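Long-range contact in protein-tyrosine-phosphatase (Shewanella sp., PDB 2Z72), which probably hydrolyses the phosphate ester of phosphotyrosine, as a cold-active phosphatase of the calcineurin-like phosphoesterase family with zinc ions at its metal sites: residues A5-I17 / S21-T33. Residues are numbered along the deposited sequence; the frame is centred on the assembly and turned at random.
Sequences ATEFDGPYVITPI and STAYWICDNRLKT
Pro11 lies flat on Trp25: its CB stands 3.5 Å from the centroid of the indole six-membered ring, 6° off the normal, a CH-pi contact suited to a proline's polarised C-H groups. The strands 8-14 and 22-27 run antiparallel, with paired backbone bonds at Asp9-Ile26, Tyr12-Tyr24 and Ile14-Thr22. Between Asp9 and Tyr12 the register slips by one, a beta bulge holding Gly10, whose backbone angles would jam a side chain against the preceding carbonyl, and the cis peptide to Pro11. At the type I' turn Cys27-Arg30, whose positive phi values Asp28 and Asn29 tolerate well, Asn29 OD1 takes Glu7 N at 2.8 Å from above its carbonyl plane, while Thr6 OG1 gives its proton to the anti lone pair of Asp28 OD1 at 2.6 Å. With CG beside its backbone N (chi1 -66°), Phe8 lays a ring face over Asp28 N, 3.5 Å above the plane; an alanine here would probably uncover the Cys27-Asp28 peptide and open a gap beside the turn. Behind this shell, Tyr12 OH donates to Asp9 OD1 at 2.6 Å. The hairpin continues into strand 30-35, Cys27 is disulfide-bonded to Cys47, and the face bearing Asp9, Tyr12 and Ile26 packs on helix 166-172.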
loop_
_atom_site.group_PDB
_atom_site.type_symbol
_atom_site.label_atom_id
_atom_site.label_comp_id
_atom_site.label_asym_id
_atom_site.label_seq_id
_atom_site.Cartn_x
_atom_site.Cartn_y
_atom_site.Cartn_z
ATOM N N ALA A 5 8.002 29.391 -2.248
ATOM C CA ALA A 5 7.796 28.309 -3.217
ATOM C C ALA A 5 6.352 27.803 -3.305
ATOM O O ALA A 5 5.751 27.258 -2.370
ATOM C CB ALA A 5 8.762 27.158 -2.915
ATOM N N THR A 6 5.709 27.953 -4.477
ATOM C CA THR A 6 4.338 27.473 -4.618
ATOM C C THR A 6 4.346 25.975 -4.871
ATOM O O THR A 6 5.359 25.320 -5.114
ATOM C CB THR A 6 3.641 28.193 -5.798
ATOM O OG1 THR A 6 4.510 27.813 -6.906
ATOM C CG2 THR A 6 3.624 29.701 -5.760
ATOM N N GLU A 7 3.143 25.432 -4.769
ATOM C CA GLU A 7 3.084 24.045 -5.079
ATOM C C GLU A 7 2.513 23.650 -6.452
ATOM O O GLU A 7 1.721 24.337 -7.080
ATOM C CB GLU A 7 2.154 23.482 -3.965
ATOM C CG GLU A 7 2.470 24.033 -2.579
ATOM C CD GLU A 7 3.579 23.234 -1.960
ATOM O OE1 GLU A 7 4.026 22.224 -2.573
ATOM O OE2 GLU A 7 3.992 23.647 -0.868
ATOM N N PHE A 8 2.912 22.454 -6.845
ATOM C CA PHE A 8 2.290 21.689 -7.914
ATOM C C PHE A 8 1.848 20.365 -7.320
ATOM O O PHE A 8 2.683 19.722 -6.684
ATOM C CB PHE A 8 3.264 21.457 -9.069
ATOM C CG PHE A 8 3.657 22.726 -9.802
ATOM C CD1 PHE A 8 4.591 23.587 -9.259
ATOM C CD2 PHE A 8 3.096 23.065 -11.026
ATOM C CE1 PHE A 8 4.946 24.718 -9.921
ATOM C CE2 PHE A 8 3.479 24.208 -11.726
ATOM C CZ PHE A 8 4.399 25.024 -11.152
ATOM N N ASP A 9 0.598 19.990 -7.524
ATOM C CA ASP A 9 0.066 18.791 -6.867
ATOM C C ASP A 9 -1.129 18.282 -7.661
ATOM O O ASP A 9 -1.899 19.070 -8.209
ATOM C CB ASP A 9 -0.340 19.107 -5.457
ATOM C CG ASP A 9 -0.910 17.945 -4.660
ATOM O OD1 ASP A 9 -1.797 18.242 -3.843
ATOM O OD2 ASP A 9 -0.450 16.800 -4.862
ATOM N N GLY A 10 -1.306 16.998 -7.669
ATOM C CA GLY A 10 -2.438 16.361 -8.345
ATOM C C GLY A 10 -2.031 15.365 -9.376
ATOM O O GLY A 10 -0.859 14.979 -9.468
ATOM N N PRO A 11 -2.967 14.900 -10.205
ATOM C CA PRO A 11 -4.346 15.336 -10.202
ATOM C C PRO A 11 -5.202 14.630 -9.166
ATOM O O PRO A 11 -4.871 13.537 -8.686
ATOM C CB PRO A 11 -4.776 14.898 -11.607
ATOM C CG PRO A 11 -3.992 13.653 -11.900
ATOM C CD PRO A 11 -2.642 13.931 -11.271
ATOM N N TYR A 12 -6.297 15.292 -8.810
ATOM C CA TYR A 12 -7.389 14.723 -8.042
ATOM C C TYR A 12 -8.530 14.505 -9.048
ATOM O O TYR A 12 -9.048 15.459 -9.606
ATOM C CB TYR A 12 -7.811 15.685 -6.946
ATOM C CG TYR A 12 -6.714 15.953 -5.936
ATOM C CD1 TYR A 12 -5.791 16.983 -6.093
ATOM C CD2 TYR A 12 -6.553 15.138 -4.814
ATOM C CE1 TYR A 12 -4.800 17.218 -5.154
ATOM C CE2 TYR A 12 -5.577 15.368 -3.915
ATOM C CZ TYR A 12 -4.679 16.386 -4.080
ATOM O OH TYR A 12 -3.704 16.559 -3.113
ATOM N N VAL A 13 -8.874 13.233 -9.311
ATOM C CA VAL A 13 -9.798 12.886 -10.365
ATOM C C VAL A 13 -11.123 12.428 -9.786
ATOM O O VAL A 13 -11.175 11.591 -8.906
ATOM C CB VAL A 13 -9.192 11.790 -11.290
ATOM C CG1 VAL A 13 -10.218 11.316 -12.293
ATOM C CG2 VAL A 13 -7.934 12.263 -11.978
ATOM N N ILE A 14 -12.192 13.054 -10.296
ATOM C CA ILE A 14 -13.577 12.670 -9.958
ATOM C C ILE A 14 -14.068 11.765 -11.051
ATOM O O ILE A 14 -13.945 12.116 -12.230
ATOM C CB ILE A 14 -14.437 13.978 -9.980
ATOM C CG1 ILE A 14 -13.865 15.006 -9.023
ATOM C CG2 ILE A 14 -15.885 13.642 -9.830
ATOM C CD1 ILE A 14 -13.625 14.555 -7.635
ATOM N N THR A 15 -14.623 10.614 -10.718
ATOM C CA THR A 15 -15.143 9.655 -11.675
ATOM C C THR A 15 -16.577 9.306 -11.357
ATOM O O THR A 15 -16.834 8.598 -10.402
ATOM C CB THR A 15 -14.278 8.377 -11.699
ATOM O OG1 THR A 15 -12.989 8.762 -12.206
ATOM C CG2 THR A 15 -14.860 7.363 -12.658
ATOM N N PRO A 16 -17.498 9.884 -12.088
ATOM C CA PRO A 16 -18.935 9.655 -11.777
ATOM C C PRO A 16 -19.404 8.345 -12.263
ATOM O O PRO A 16 -18.672 7.663 -12.978
ATOM C CB PRO A 16 -19.561 10.818 -12.564
ATOM C CG PRO A 16 -18.719 10.997 -13.750
ATOM C CD PRO A 16 -17.308 10.794 -13.204
ATOM N N ILE A 17 -20.587 7.903 -11.946
ATOM C CA ILE A 17 -20.919 6.536 -12.371
ATOM C C ILE A 17 -21.114 6.431 -13.857
ATOM O O ILE A 17 -20.994 5.353 -14.437
ATOM C CB ILE A 17 -22.151 6.009 -11.643
ATOM C CG1 ILE A 17 -22.388 4.520 -11.904
ATOM C CG2 ILE A 17 -23.357 6.826 -12.045
ATOM C CD1 ILE A 17 -21.163 3.629 -11.703
ATOM N N SER A 21 -14.804 11.679 -16.575
ATOM C CA SER A 21 -14.143 12.121 -15.371
ATOM C C SER A 21 -13.624 13.545 -15.531
ATOM O O SER A 21 -13.517 14.083 -16.623
ATOM C CB SER A 21 -13.019 11.125 -15.058
ATOM O OG SER A 21 -13.534 9.835 -14.654
ATOM N N THR A 22 -13.281 14.157 -14.378
ATOM C CA THR A 22 -12.766 15.488 -14.273
ATOM C C THR A 22 -11.517 15.474 -13.408
ATOM O O THR A 22 -11.502 14.739 -12.403
ATOM C CB THR A 22 -13.814 16.394 -13.619
ATOM O OG1 THR A 22 -15.024 16.410 -14.394
ATOM C CG2 THR A 22 -13.302 17.850 -13.481
ATOM N N ALA A 23 -10.510 16.201 -13.780
ATOM C CA ALA A 23 -9.273 16.272 -13.043
ATOM C C ALA A 23 -9.042 17.688 -12.495
ATOM O O ALA A 23 -9.151 18.681 -13.244
ATOM C CB ALA A 23 -8.102 15.856 -13.919
ATOM N N TYR A 24 -8.669 17.747 -11.223
ATOM C CA TYR A 24 -8.285 18.943 -10.527
ATOM C C TYR A 24 -6.761 18.940 -10.345
ATOM O O TYR A 24 -6.219 17.962 -9.814
ATOM C CB TYR A 24 -8.964 19.050 -9.183
ATOM C CG TYR A 24 -10.453 19.194 -9.236
ATOM C CD1 TYR A 24 -11.319 18.141 -9.007
ATOM C CD2 TYR A 24 -11.064 20.350 -9.534
ATOM C CE1 TYR A 24 -12.680 18.310 -9.062
ATOM C CE2 TYR A 24 -12.438 20.511 -9.610
ATOM C CZ TYR A 24 -13.244 19.498 -9.377
ATOM O OH TYR A 24 -14.587 19.636 -9.448
ATOM N N TRP A 25 -6.106 20.020 -10.723
ATOM C CA TRP A 25 -4.666 20.160 -10.701
ATOM C C TRP A 25 -4.317 21.394 -9.919
ATOM O O TRP A 25 -4.919 22.474 -10.139
ATOM C CB TRP A 25 -4.087 20.317 -12.095
ATOM C CG TRP A 25 -4.538 19.311 -13.096
ATOM C CD1 TRP A 25 -5.707 19.343 -13.807
ATOM C CD2 TRP A 25 -3.889 18.128 -13.541
ATOM N NE1 TRP A 25 -5.817 18.286 -14.626
ATOM C CE2 TRP A 25 -4.713 17.495 -14.513
ATOM C CE3 TRP A 25 -2.666 17.521 -13.227
ATOM C CZ2 TRP A 25 -4.337 16.301 -15.139
ATOM C CZ3 TRP A 25 -2.305 16.339 -13.864
ATOM C CH2 TRP A 25 -3.146 15.724 -14.825
ATOM N N ILE A 26 -3.351 21.283 -9.005
ATOM C CA ILE A 26 -2.750 22.458 -8.383
ATOM C C ILE A 26 -1.485 22.796 -9.152
ATOM O O ILE A 26 -0.553 22.007 -9.183
ATOM C CB ILE A 26 -2.408 22.225 -6.903
ATOM C CG1 ILE A 26 -3.578 21.697 -6.137
ATOM C CG2 ILE A 26 -1.885 23.523 -6.294
ATOM C CD1 ILE A 26 -4.887 22.455 -6.323
ATOM N N CYS A 27 -1.512 23.943 -9.838
ATOM C CA CYS A 27 -0.401 24.366 -10.689
ATOM C C CYS A 27 0.042 25.749 -10.229
ATOM O O CYS A 27 -0.693 26.724 -10.412
ATOM C CB CYS A 27 -0.852 24.384 -12.147
ATOM S SG CYS A 27 -1.640 22.892 -12.717
ATOM N N ASP A 28 1.185 25.875 -9.588
ATOM C CA ASP A 28 1.688 27.177 -9.101
ATOM C C ASP A 28 0.679 27.803 -8.171
ATOM O O ASP A 28 0.415 29.026 -8.292
ATOM C CB ASP A 28 1.983 28.099 -10.261
ATOM C CG ASP A 28 3.050 29.153 -10.038
ATOM O OD1 ASP A 28 3.812 29.164 -9.056
ATOM O OD2 ASP A 28 3.079 29.990 -10.964
ATOM N N ASN A 29 0.159 27.076 -7.232
ATOM C CA ASN A 29 -0.762 27.538 -6.205
ATOM C C ASN A 29 -2.093 28.068 -6.761
ATOM O O ASN A 29 -2.804 28.801 -6.074
ATOM C CB ASN A 29 -0.211 28.558 -5.217
ATOM C CG ASN A 29 0.561 27.914 -4.068
ATOM O OD1 ASN A 29 0.747 26.688 -4.051
ATOM N ND2 ASN A 29 1.061 28.721 -3.136
ATOM N N ARG A 30 -2.478 27.603 -7.940
ATOM C CA ARG A 30 -3.747 27.962 -8.499
ATOM C C ARG A 30 -4.388 26.649 -8.996
ATOM O O ARG A 30 -3.705 25.674 -9.322
ATOM C CB ARG A 30 -3.585 28.938 -9.666
ATOM C CG ARG A 30 -3.048 30.295 -9.278
ATOM C CD ARG A 30 -4.071 31.335 -8.798
ATOM N NE ARG A 30 -4.518 31.047 -7.426
ATOM C CZ ARG A 30 -4.063 31.377 -6.243
ATOM N NH1 ARG A 30 -4.719 30.950 -5.154
ATOM N NH2 ARG A 30 -2.947 32.121 -6.222
ATOM N N LEU A 31 -5.704 26.611 -9.063
ATOM C CA LEU A 31 -6.422 25.435 -9.527
ATOM C C LEU A 31 -6.664 25.482 -11.011
ATOM O O LEU A 31 -7.168 26.462 -11.534
ATOM C CB LEU A 31 -7.753 25.380 -8.777
ATOM C CG LEU A 31 -8.653 24.179 -9.094
ATOM C CD1 LEU A 31 -7.953 22.849 -8.804
ATOM C CD2 LEU A 31 -9.973 24.282 -8.348
ATOM N N LYS A 32 -6.406 24.366 -11.650
ATOM C CA LYS A 32 -6.818 24.097 -13.014
ATOM C C LYS A 32 -7.724 22.875 -12.997
ATOM O O LYS A 32 -7.438 21.904 -12.316
ATOM C CB LYS A 32 -5.666 23.950 -13.981
ATOM C CG LYS A 32 -4.809 25.199 -14.270
ATOM C CD LYS A 32 -3.858 25.011 -15.445
ATOM C CE LYS A 32 -3.008 26.199 -15.899
ATOM N NZ LYS A 32 -2.333 25.974 -17.229
ATOM N N THR A 33 -8.820 22.928 -13.725
ATOM C CA THR A 33 -9.781 21.832 -13.804
ATOM C C THR A 33 -9.932 21.466 -15.239
ATOM O O THR A 33 -10.202 22.303 -16.096
ATOM C CB THR A 33 -11.139 22.296 -13.237
ATOM O OG1 THR A 33 -10.902 22.774 -11.914
ATOM C CG2 THR A 33 -12.134 21.162 -13.260
#